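PDB 3EBV: chinitase A from Streptomyces coelicolor, which probably hydrolyses internal glycosidic links of chitin, this chain being the family 18 glycosyl hydrolase part of a longer enzyme. Local coordinates for residues A[24-32]-A[273-284]; A[199-210]-A[246-256]. All coordinates share one frame; numbering follows the deposited sequence.

Contact 1: A[24-32]-A[273-284]. With SO4 (sulfate ion), chain B.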
loop_
_atom_site.group_PDB
_atom_site.type_symbol
_atom_site.label_atom_id
_atom_site.label_comp_id
_atom_site.label_asym_id
_atom_site.label_seq_id
_atom_site.Cartn_x
_atom_site.Cartn_y
_atom_site.Cartn_z
ATOM N N SER A 24 -12.755 11.571 -7.514
ATOM C CA SER A 24 -13.704 12.313 -6.666
ATOM C C SER A 24 -14.756 11.398 -6.029
ATOM O O SER A 24 -15.407 11.806 -5.057
ATOM C CB SER A 24 -14.431 13.370 -7.501
ATOM O OG SER A 24 -15.076 12.746 -8.608
ATOM N N ASP A 25 -14.916 10.172 -6.544
ATOM C CA ASP A 25 -15.864 9.234 -5.942
ATOM C C ASP A 25 -15.297 8.468 -4.742
ATOM O O ASP A 25 -16.028 7.793 -4.021
ATOM C CB ASP A 25 -16.321 8.177 -6.950
ATOM C CG ASP A 25 -17.132 8.758 -8.095
ATOM O OD1 ASP A 25 -18.016 9.604 -7.811
ATOM O OD2 ASP A 25 -16.884 8.305 -9.233
ATOM N N VAL A 26 -13.972 8.501 -4.580
ATOM C CA VAL A 26 -13.347 7.727 -3.502
ATOM C C VAL A 26 -13.835 8.218 -2.132
ATOM O O VAL A 26 -13.801 9.414 -1.855
ATOM C CB VAL A 26 -11.807 7.813 -3.584
ATOM C CG1 VAL A 26 -11.154 7.178 -2.324
ATOM C CG2 VAL A 26 -11.322 7.134 -4.886
ATOM N N PRO A 27 -14.318 7.290 -1.281
ATOM C CA PRO A 27 -14.781 7.678 0.067
ATOM C C PRO A 27 -13.806 8.520 0.878
ATOM O O PRO A 27 -12.581 8.347 0.767
ATOM C CB PRO A 27 -15.039 6.336 0.764
ATOM C CG PRO A 27 -15.443 5.385 -0.404
ATOM C CD PRO A 27 -14.575 5.862 -1.576
ATOM N N SER A 28 -14.374 9.386 1.717
ATOM C CA SER A 28 -13.568 10.276 2.550
ATOM C C SER A 28 -12.659 9.536 3.541
ATOM O O SER A 28 -11.639 10.108 3.960
ATOM C CB SER A 28 -14.470 11.248 3.316
ATOM O OG SER A 28 -15.412 10.553 4.062
ATOM N N ALA A 29 -13.010 8.292 3.866
ATOM C CA ALA A 29 -12.209 7.487 4.809
ATOM C C ALA A 29 -10.777 7.292 4.354
ATOM O O ALA A 29 -9.887 7.047 5.186
ATOM C CB ALA A 29 -12.853 6.130 5.001
ATOM N N TYR A 30 -10.529 7.357 3.037
ATOM C CA TYR A 30 -9.202 7.083 2.528
ATOM C C TYR A 30 -8.297 8.290 2.653
ATOM O O TYR A 30 -8.521 9.332 2.034
ATOM C CB TYR A 30 -9.279 6.604 1.080
ATOM C CG TYR A 30 -9.969 5.279 0.967
ATOM C CD1 TYR A 30 -9.303 4.103 1.332
ATOM C CD2 TYR A 30 -11.317 5.188 0.538
ATOM C CE1 TYR A 30 -9.937 2.871 1.251
ATOM C CE2 TYR A 30 -11.958 3.932 0.446
ATOM C CZ TYR A 30 -11.257 2.774 0.796
ATOM O OH TYR A 30 -11.806 1.493 0.713
ATOM N N ASP A 31 -7.234 8.133 3.436
ATOM C CA ASP A 31 -6.276 9.218 3.663
ATOM C C ASP A 31 -5.187 9.235 2.622
ATOM O O ASP A 31 -4.621 10.287 2.333
ATOM C CB ASP A 31 -5.620 9.029 5.026
ATOM C CG ASP A 31 -6.626 8.978 6.107
ATOM O OD1 ASP A 31 -7.271 10.025 6.390
ATOM O OD2 ASP A 31 -6.823 7.920 6.707
ATOM N N ILE A 32 -4.851 8.061 2.090
ATOM C CA ILE A 32 -3.861 7.921 1.048
ATOM C C ILE A 32 -4.534 7.124 -0.047
ATOM O O ILE A 32 -5.086 6.053 0.217
ATOM C CB ILE A 32 -2.581 7.172 1.517
ATOM C CG1 ILE A 32 -1.919 7.925 2.686
ATOM C CG2 ILE A 32 -1.585 7.015 0.352
ATOM C CD1 ILE A 32 -0.713 7.150 3.286
ATOM N N THR A 273 -10.524 0.500 -3.708
ATOM C CA THR A 273 -11.680 1.393 -3.485
ATOM C C THR A 273 -12.860 0.937 -4.375
ATOM O O THR A 273 -14.022 1.018 -3.957
ATOM C CB THR A 273 -11.320 2.877 -3.726
ATOM O OG1 THR A 273 -10.998 3.085 -5.100
ATOM C CG2 THR A 273 -10.076 3.272 -2.899
ATOM N N ASN A 274 -12.541 0.423 -5.550
ATOM C CA ASN A 274 -13.610 0.012 -6.513
ATOM C C ASN A 274 -14.358 -1.184 -5.993
ATOM O O ASN A 274 -15.614 -1.224 -6.033
ATOM C CB ASN A 274 -12.967 -0.276 -7.876
ATOM C CG ASN A 274 -12.126 0.883 -8.361
ATOM O OD1 ASN A 274 -10.948 1.049 -7.964
ATOM N ND2 ASN A 274 -12.708 1.713 -9.241
ATOM N N TRP A 275 -13.624 -2.189 -5.490
ATOM C CA TRP A 275 -14.304 -3.336 -4.912
ATOM C C TRP A 275 -15.031 -2.938 -3.618
ATOM O O TRP A 275 -16.126 -3.451 -3.342
ATOM C CB TRP A 275 -13.332 -4.483 -4.651
ATOM C CG TRP A 275 -12.840 -5.175 -5.875
ATOM C CD1 TRP A 275 -11.547 -5.315 -6.268
ATOM C CD2 TRP A 275 -13.635 -5.837 -6.868
ATOM N NE1 TRP A 275 -11.463 -6.045 -7.437
ATOM C CE2 TRP A 275 -12.740 -6.363 -7.837
ATOM C CE3 TRP A 275 -15.020 -6.068 -7.014
ATOM C CZ2 TRP A 275 -13.179 -7.088 -8.981
ATOM C CZ3 TRP A 275 -15.463 -6.771 -8.172
ATOM C CH2 TRP A 275 -14.536 -7.286 -9.120
ATOM N N ASP A 276 -14.473 -1.993 -2.854
ATOM C CA ASP A 276 -15.176 -1.505 -1.641
ATOM C C ASP A 276 -16.566 -0.934 -2.040
ATOM O O ASP A 276 -17.581 -1.249 -1.409
ATOM C CB ASP A 276 -14.255 -0.452 -0.973
ATOM C CG ASP A 276 -14.773 0.151 0.354
ATOM O OD1 ASP A 276 -15.396 -0.567 1.175
ATOM O OD2 ASP A 276 -14.464 1.370 0.514
ATOM N N ALA A 277 -16.582 -0.164 -3.125
ATOM C CA ALA A 277 -17.833 0.483 -3.621
ATOM C C ALA A 277 -18.830 -0.575 -4.089
ATOM O O ALA A 277 -20.041 -0.458 -3.790
ATOM C CB ALA A 277 -17.514 1.433 -4.746
ATOM N N THR A 278 -18.346 -1.595 -4.816
ATOM C CA THR A 278 -19.228 -2.701 -5.204
ATOM C C THR A 278 -19.897 -3.317 -3.985
ATOM O O THR A 278 -21.084 -3.733 -4.016
ATOM C CB THR A 278 -18.450 -3.731 -6.039
ATOM O OG1 THR A 278 -18.182 -3.125 -7.320
ATOM C CG2 THR A 278 -19.249 -5.051 -6.194
ATOM N N ALA A 279 -19.140 -3.355 -2.869
ATOM C CA ALA A 279 -19.636 -3.947 -1.609
ATOM C C ALA A 279 -20.210 -2.882 -0.662
ATOM O O ALA A 279 -20.195 -3.075 0.561
ATOM C CB ALA A 279 -18.493 -4.757 -0.906
ATOM N N GLY A 280 -20.724 -1.774 -1.192
ATOM C CA GLY A 280 -21.488 -0.801 -0.379
ATOM C C GLY A 280 -20.656 0.021 0.585
ATOM O O GLY A 280 -21.201 0.614 1.528
ATOM N N ASN A 281 -19.338 0.032 0.347
ATOM C CA ASN A 281 -18.387 0.764 1.228
ATOM C C ASN A 281 -18.406 0.202 2.654
ATOM O O ASN A 281 -18.050 0.942 3.597
ATOM C CB ASN A 281 -18.618 2.268 1.202
ATOM C CG ASN A 281 -18.370 2.852 -0.169
ATOM O OD1 ASN A 281 -17.512 2.360 -0.908
ATOM N ND2 ASN A 281 -19.096 3.924 -0.506
ATOM N N ALA A 282 -18.833 -1.046 2.831
ATOM C CA ALA A 282 -18.871 -1.638 4.185
ATOM C C ALA A 282 -17.466 -1.660 4.798
ATOM O O ALA A 282 -17.295 -1.305 5.995
ATOM C CB ALA A 282 -19.446 -3.034 4.130
ATOM N N TRP A 283 -16.468 -2.019 4.014
ATOM C CA TRP A 283 -15.112 -2.160 4.585
ATOM C C TRP A 283 -14.606 -0.787 5.028
ATOM O O TRP A 283 -14.168 -0.620 6.194
ATOM C CB TRP A 283 -14.176 -2.822 3.557
ATOM C CG TRP A 283 -12.850 -3.309 4.102
ATOM C CD1 TRP A 283 -12.538 -4.593 4.443
ATOM C CD2 TRP A 283 -11.673 -2.521 4.321
ATOM N NE1 TRP A 283 -11.219 -4.666 4.889
ATOM C CE2 TRP A 283 -10.665 -3.410 4.834
ATOM C CE3 TRP A 283 -11.367 -1.155 4.192
ATOM C CZ2 TRP A 283 -9.370 -2.963 5.160
ATOM C CZ3 TRP A 283 -10.077 -0.710 4.494
ATOM C CH2 TRP A 283 -9.103 -1.612 5.010
ATOM N N SER A 284 -14.605 0.221 4.148
ATOM C CA SER A 284 -14.077 1.521 4.543
ATOM C C SER A 284 -14.935 2.185 5.639
ATOM O O SER A 284 -14.388 2.920 6.497
ATOM C CB SER A 284 -13.850 2.459 3.357
ATOM O OG SER A 284 -15.072 2.691 2.642
HETATM S S SO4 B . -18.707 12.084 3.007
HETATM O O1 SO4 B . -18.190 13.323 2.450
HETATM O O2 SO4 B . -20.060 12.246 3.555
HETATM O O3 SO4 B . -18.679 11.077 1.886
HETATM O O4 SO4 B . -17.872 11.657 4.132
#
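Tyr30 reaches from the loop 24-32 to Asp276 in the helix 273-278, and has more surface buried by the contact than any other residue of it. At its root CG lies anti to the carbonyl carbon (chi1 -66°), which sends the ring across to residues 273-284 although the CB itself does not face them. Farther out, Thr273 CG2 sits over the middle of one ring face, 3.9 Å from the centroid of the Tyr30 ring and 12° off its normal, a CH-pi contact; Thr273 OG1 is turned to Gln21 instead. CE2 and CZ then pass Ser284 CB, which stands 3.7 Å from Tyr30 CZ. The tip, Tyr30 OH, donates to Asp276 OD2 at 2.7 Å, arriving from above the carboxylate plane, 62° out of it. The loop joins strands 6-12 and 32-40 of the TIM barrel, whereas 273-284 follows the last barrel strand, 267-271, so the bond ties the two ends of the barrel sequence together. Ser284 OG takes the syn lone pair of Asp276 OD2 at 2.6 Å, and Ser284 N reaches Asp276 OD1 at 3.2 Å, so three donors grip the carboxylate. Replacing Asp276 with an alanine would probably leave the buried Tyr30 hydroxyl and both Ser284 donors without this acceptor. Beside the ring, Pro27 CG packs 3.7 Å from Asn281 OD1, and Ala29 CB lies 4.1 Å from Ser284 CB.

Contact 2: A[199-210]-A[246-256]; sequences VDFLTALACIQL and CLTKATNCGSF
Phe256, Leu247 and Thr203 bury the most surface here: Phe256 and Leu247 pack against helix 199-210, and Thr203 of that helix sits between them, touching both. The Phe256 ring lies against the helix with Ala204 CB over one face, offset toward the rim and 3.9 Å from the ring centroid, a CH-pi contact 18° off the normal. Having CG anti to the backbone N (chi1 179°) lets the ring run along the helix until CZ reaches Cys207, whose SG is 3.8 Å from Phe256 CZ in an oblique sulfur-aromatic contact. Thr203 slides past the ring in the opposite direction: its OG1 comes near the ring plane at the edge, 3.4 Å from Phe256 CD2, while its CG2 turns to the other side and packs 3.8 Å from Cys246 SG. Leu247 splits its two methyls, CD1 to Ala206 CB and CD2 to Leu210 CD1, the latter pair 3.8 Å apart.

Polar bonds fix the loop at the first turn of the helix. Phe256 N donates to Asp200 OD1 at 2.9 Å, nearly straight but from above the carboxylate plane, 48° out of it, and Ser255 OG donates to Asp200 OD2 at 2.7 Å. One water has four partners: it donates to Asp200 OD1 and Phe256 O and accepts from Thr203 OG1 and Gly254 N. The Cys246-Cys253 disulfide closes the turn after helix 237-249, and Cys207 is linked to Cys189. This is helix-against-helix packing on the outer layer of a TIM barrel, extended by a disulfide-closed loop.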
loop_
_atom_site.group_PDB
_atom_site.type_symbol
_atom_site.label_atom_id
_atom_site.label_comp_id
_atom_site.label_asym_id
_atom_site.label_seq_id
_atom_site.Cartn_x
_atom_site.Cartn_y
_atom_site.Cartn_z
ATOM N N VAL A 199 -7.458 -13.499 12.416
ATOM C CA VAL A 199 -6.872 -12.370 13.131
ATOM C C VAL A 199 -5.382 -12.648 13.420
ATOM O O VAL A 199 -4.544 -11.735 13.320
ATOM C CB VAL A 199 -7.649 -12.061 14.431
ATOM C CG1 VAL A 199 -7.523 -13.146 15.394
ATOM C CG2 VAL A 199 -7.115 -10.772 15.096
ATOM N N ASP A 200 -5.003 -13.892 13.733
ATOM C CA ASP A 200 -3.620 -14.213 14.094
ATOM C C ASP A 200 -2.652 -14.031 12.914
ATOM O O ASP A 200 -1.490 -13.692 13.099
ATOM C CB ASP A 200 -3.499 -15.690 14.553
ATOM C CG ASP A 200 -3.970 -15.947 15.982
ATOM O OD1 ASP A 200 -4.160 -14.994 16.769
ATOM O OD2 ASP A 200 -4.120 -17.161 16.269
ATOM N N PHE A 201 -3.130 -14.275 11.690
ATOM C CA PHE A 201 -2.245 -14.035 10.523
ATOM C C PHE A 201 -1.868 -12.564 10.491
ATOM O O PHE A 201 -0.705 -12.233 10.204
ATOM C CB PHE A 201 -3.025 -14.380 9.274
ATOM C CG PHE A 201 -2.196 -14.524 7.999
ATOM C CD1 PHE A 201 -1.369 -15.624 7.779
ATOM C CD2 PHE A 201 -2.324 -13.555 6.997
ATOM C CE1 PHE A 201 -0.680 -15.768 6.540
ATOM C CE2 PHE A 201 -1.628 -13.708 5.763
ATOM C CZ PHE A 201 -0.837 -14.776 5.528
ATOM N N LEU A 202 -2.824 -11.686 10.778
ATOM C CA LEU A 202 -2.527 -10.252 10.784
ATOM C C LEU A 202 -1.552 -9.889 11.895
ATOM O O LEU A 202 -0.544 -9.216 11.683
ATOM C CB LEU A 202 -3.813 -9.423 10.902
ATOM C CG LEU A 202 -4.892 -9.762 9.850
ATOM C CD1 LEU A 202 -6.102 -8.870 10.006
ATOM C CD2 LEU A 202 -4.319 -9.640 8.415
ATOM N N THR A 203 -1.880 -10.311 13.124
ATOM C CA THR A 203 -1.057 -9.851 14.248
ATOM C C THR A 203 0.318 -10.496 14.311
ATOM O O THR A 203 1.317 -9.800 14.598
ATOM C CB THR A 203 -1.811 -10.077 15.606
ATOM O OG1 THR A 203 -2.126 -11.480 15.729
ATOM C CG2 THR A 203 -3.104 -9.283 15.637
ATOM N N ALA A 204 0.385 -11.809 14.074
ATOM C CA ALA A 204 1.651 -12.517 14.137
ATOM C C ALA A 204 2.637 -12.148 13.029
ATOM O O ALA A 204 3.862 -12.196 13.240
ATOM C CB ALA A 204 1.420 -14.031 14.208
ATOM N N LEU A 205 2.111 -11.835 11.834
ATOM C CA LEU A 205 3.003 -11.408 10.751
ATOM C C LEU A 205 3.347 -9.922 10.889
ATOM O O LEU A 205 4.496 -9.556 10.594
ATOM C CB LEU A 205 2.355 -11.681 9.379
ATOM C CG LEU A 205 2.578 -13.106 8.853
ATOM C CD1 LEU A 205 2.003 -14.201 9.736
ATOM C CD2 LEU A 205 1.952 -13.211 7.450
ATOM N N ALA A 206 2.402 -9.069 11.312
ATOM C CA ALA A 206 2.751 -7.658 11.588
ATOM C C ALA A 206 3.840 -7.575 12.651
ATOM O O ALA A 206 4.745 -6.737 12.567
ATOM C CB ALA A 206 1.534 -6.870 11.997
ATOM N N CYS A 207 3.785 -8.469 13.624
ATOM C CA CYS A 207 4.809 -8.525 14.687
ATOM C C CYS A 207 6.233 -8.659 14.117
ATOM O O CYS A 207 7.193 -8.120 14.684
ATOM C CB CYS A 207 4.452 -9.753 15.558
ATOM S SG CYS A 207 5.631 -10.149 16.856
ATOM N N ILE A 208 6.413 -9.398 13.023
ATOM C CA ILE A 208 7.765 -9.565 12.475
ATOM C C ILE A 208 8.304 -8.169 12.081
ATOM O O ILE A 208 9.491 -7.873 12.289
ATOM C CB ILE A 208 7.764 -10.473 11.210
ATOM C CG1 ILE A 208 7.202 -11.863 11.513
ATOM C CG2 ILE A 208 9.164 -10.598 10.614
ATOM C CD1 ILE A 208 6.950 -12.671 10.252
ATOM N N GLN A 209 7.439 -7.334 11.482
ATOM C CA GLN A 209 7.848 -5.960 11.104
ATOM C C GLN A 209 8.098 -5.090 12.336
ATOM O O GLN A 209 9.116 -4.364 12.397
ATOM C CB GLN A 209 6.759 -5.348 10.219
ATOM C CG GLN A 209 6.648 -6.098 8.901
ATOM C CD GLN A 209 5.443 -5.700 8.065
ATOM O OE1 GLN A 209 5.046 -4.540 8.036
ATOM N NE2 GLN A 209 4.868 -6.689 7.388
ATOM N N LEU A 210 7.178 -5.154 13.300
ATOM C CA LEU A 210 7.241 -4.314 14.510
ATOM C C LEU A 210 8.429 -4.660 15.405
ATOM O O LEU A 210 8.911 -3.773 16.131
ATOM C CB LEU A 210 5.930 -4.365 15.297
ATOM C CG LEU A 210 4.690 -3.857 14.534
ATOM C CD1 LEU A 210 3.398 -4.447 15.110
ATOM C CD2 LEU A 210 4.695 -2.301 14.571
ATOM N N CYS A 246 -5.627 -5.477 18.904
ATOM C CA CYS A 246 -4.664 -6.364 19.552
ATOM C C CYS A 246 -3.272 -5.742 19.562
ATOM O O CYS A 246 -2.560 -5.686 20.608
ATOM C CB CYS A 246 -4.708 -7.718 18.840
ATOM S SG CYS A 246 -3.471 -8.929 19.427
ATOM N N LEU A 247 -2.864 -5.214 18.412
ATOM C CA LEU A 247 -1.521 -4.634 18.283
ATOM C C LEU A 247 -1.414 -3.317 19.052
ATOM O O LEU A 247 -0.372 -3.065 19.647
ATOM C CB LEU A 247 -1.209 -4.373 16.795
ATOM C CG LEU A 247 -0.996 -5.690 16.013
ATOM C CD1 LEU A 247 -1.096 -5.418 14.460
ATOM C CD2 LEU A 247 0.339 -6.329 16.316
ATOM N N THR A 248 -2.461 -2.480 19.014
ATOM C CA THR A 248 -2.331 -1.114 19.596
ATOM C C THR A 248 -2.616 -1.054 21.099
ATOM O O THR A 248 -2.060 -0.185 21.775
ATOM C CB THR A 248 -3.259 -0.092 18.885
ATOM O OG1 THR A 248 -4.627 -0.470 19.015
ATOM C CG2 THR A 248 -2.864 0.044 17.380
ATOM N N LYS A 249 -3.497 -1.929 21.575
ATOM C CA LYS A 249 -3.956 -1.771 22.961
ATOM C C LYS A 249 -4.183 -3.072 23.708
ATOM O O LYS A 249 -4.724 -3.058 24.835
ATOM C CB LYS A 249 -5.188 -0.856 23.015
ATOM C CG LYS A 249 -6.425 -1.401 22.307
ATOM C CD LYS A 249 -7.532 -0.310 22.275
ATOM C CE LYS A 249 -8.751 -0.740 21.491
ATOM N NZ LYS A 249 -9.968 0.165 21.664
ATOM N N ALA A 250 -3.715 -4.180 23.135
ATOM C CA ALA A 250 -3.777 -5.483 23.804
ATOM C C ALA A 250 -5.199 -5.916 24.116
ATOM O O ALA A 250 -5.493 -6.519 25.163
ATOM C CB ALA A 250 -2.882 -5.523 25.081
ATOM N N THR A 251 -6.124 -5.621 23.230
ATOM C CA THR A 251 -7.459 -6.169 23.351
ATOM C C THR A 251 -7.859 -6.884 22.064
ATOM O O THR A 251 -7.286 -6.581 21.004
ATOM C CB THR A 251 -8.504 -5.095 23.670
ATOM O OG1 THR A 251 -8.615 -4.166 22.570
ATOM C CG2 THR A 251 -8.101 -4.318 24.927
ATOM N N ASN A 252 -8.792 -7.834 22.162
ATOM C CA ASN A 252 -9.329 -8.537 20.984
ATOM C C ASN A 252 -8.297 -9.372 20.226
ATOM O O ASN A 252 -8.513 -9.733 19.068
ATOM C CB ASN A 252 -10.095 -7.567 20.070
ATOM C CG ASN A 252 -11.341 -7.023 20.739
ATOM O OD1 ASN A 252 -12.062 -7.769 21.426
ATOM N ND2 ASN A 252 -11.576 -5.749 20.592
ATOM N N CYS A 253 -7.237 -9.791 20.923
ATOM C CA CYS A 253 -6.302 -10.732 20.293
ATOM C C CYS A 253 -6.916 -12.114 20.066
ATOM O O CYS A 253 -7.862 -12.542 20.766
ATOM C CB CYS A 253 -5.025 -10.907 21.135
ATOM S SG CYS A 253 -4.104 -9.357 21.373
ATOM N N GLY A 254 -6.372 -12.820 19.070
ATOM C CA GLY A 254 -6.692 -14.248 18.882
ATOM C C GLY A 254 -5.746 -15.069 19.758
ATOM O O GLY A 254 -5.391 -14.618 20.883
ATOM N N SER A 255 -5.332 -16.263 19.323
ATOM C CA SER A 255 -4.364 -17.034 20.130
ATOM C C SER A 255 -3.005 -16.326 20.249
ATOM O O SER A 255 -2.227 -16.517 21.213
ATOM C CB SER A 255 -4.141 -18.454 19.594
ATOM O OG SER A 255 -3.293 -18.506 18.439
ATOM N N PHE A 256 -2.644 -15.554 19.212
ATOM C CA PHE A 256 -1.350 -14.882 19.217
ATOM C C PHE A 256 -1.414 -13.556 19.982
ATOM O O PHE A 256 -2.227 -12.689 19.672
ATOM C CB PHE A 256 -0.840 -14.587 17.793
ATOM C CG PHE A 256 0.476 -13.886 17.847
ATOM C CD1 PHE A 256 1.635 -14.559 18.293
ATOM C CD2 PHE A 256 0.529 -12.517 17.599
ATOM C CE1 PHE A 256 2.857 -13.856 18.461
ATOM C CE2 PHE A 256 1.761 -11.832 17.739
ATOM C CZ PHE A 256 2.901 -12.496 18.178
HETATM O O HOH W 1 -3.955 -12.384 17.570
#

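How the contacts relate
Both contacts belong to the same family 18 TIM-barrel domain, yet their centres are 25 Å apart and their nearest atoms about 8 Å, with no touch between them. Along the chain the order is 24-32, 199-210, 246-256, 273-284, so contact 2 falls wholly between the two halves of contact 1. The sequence separations differ accordingly: 241 residues for contact 1, 36 for contact 2. Strand 219-224 lies between the segments of contact 2 in sequence and pairs in parallel with 267-271, which leads directly into 273-284. Contact 1 therefore joins the beginning and end of the barrel, whereas contact 2 packs consecutive helices locally near its end.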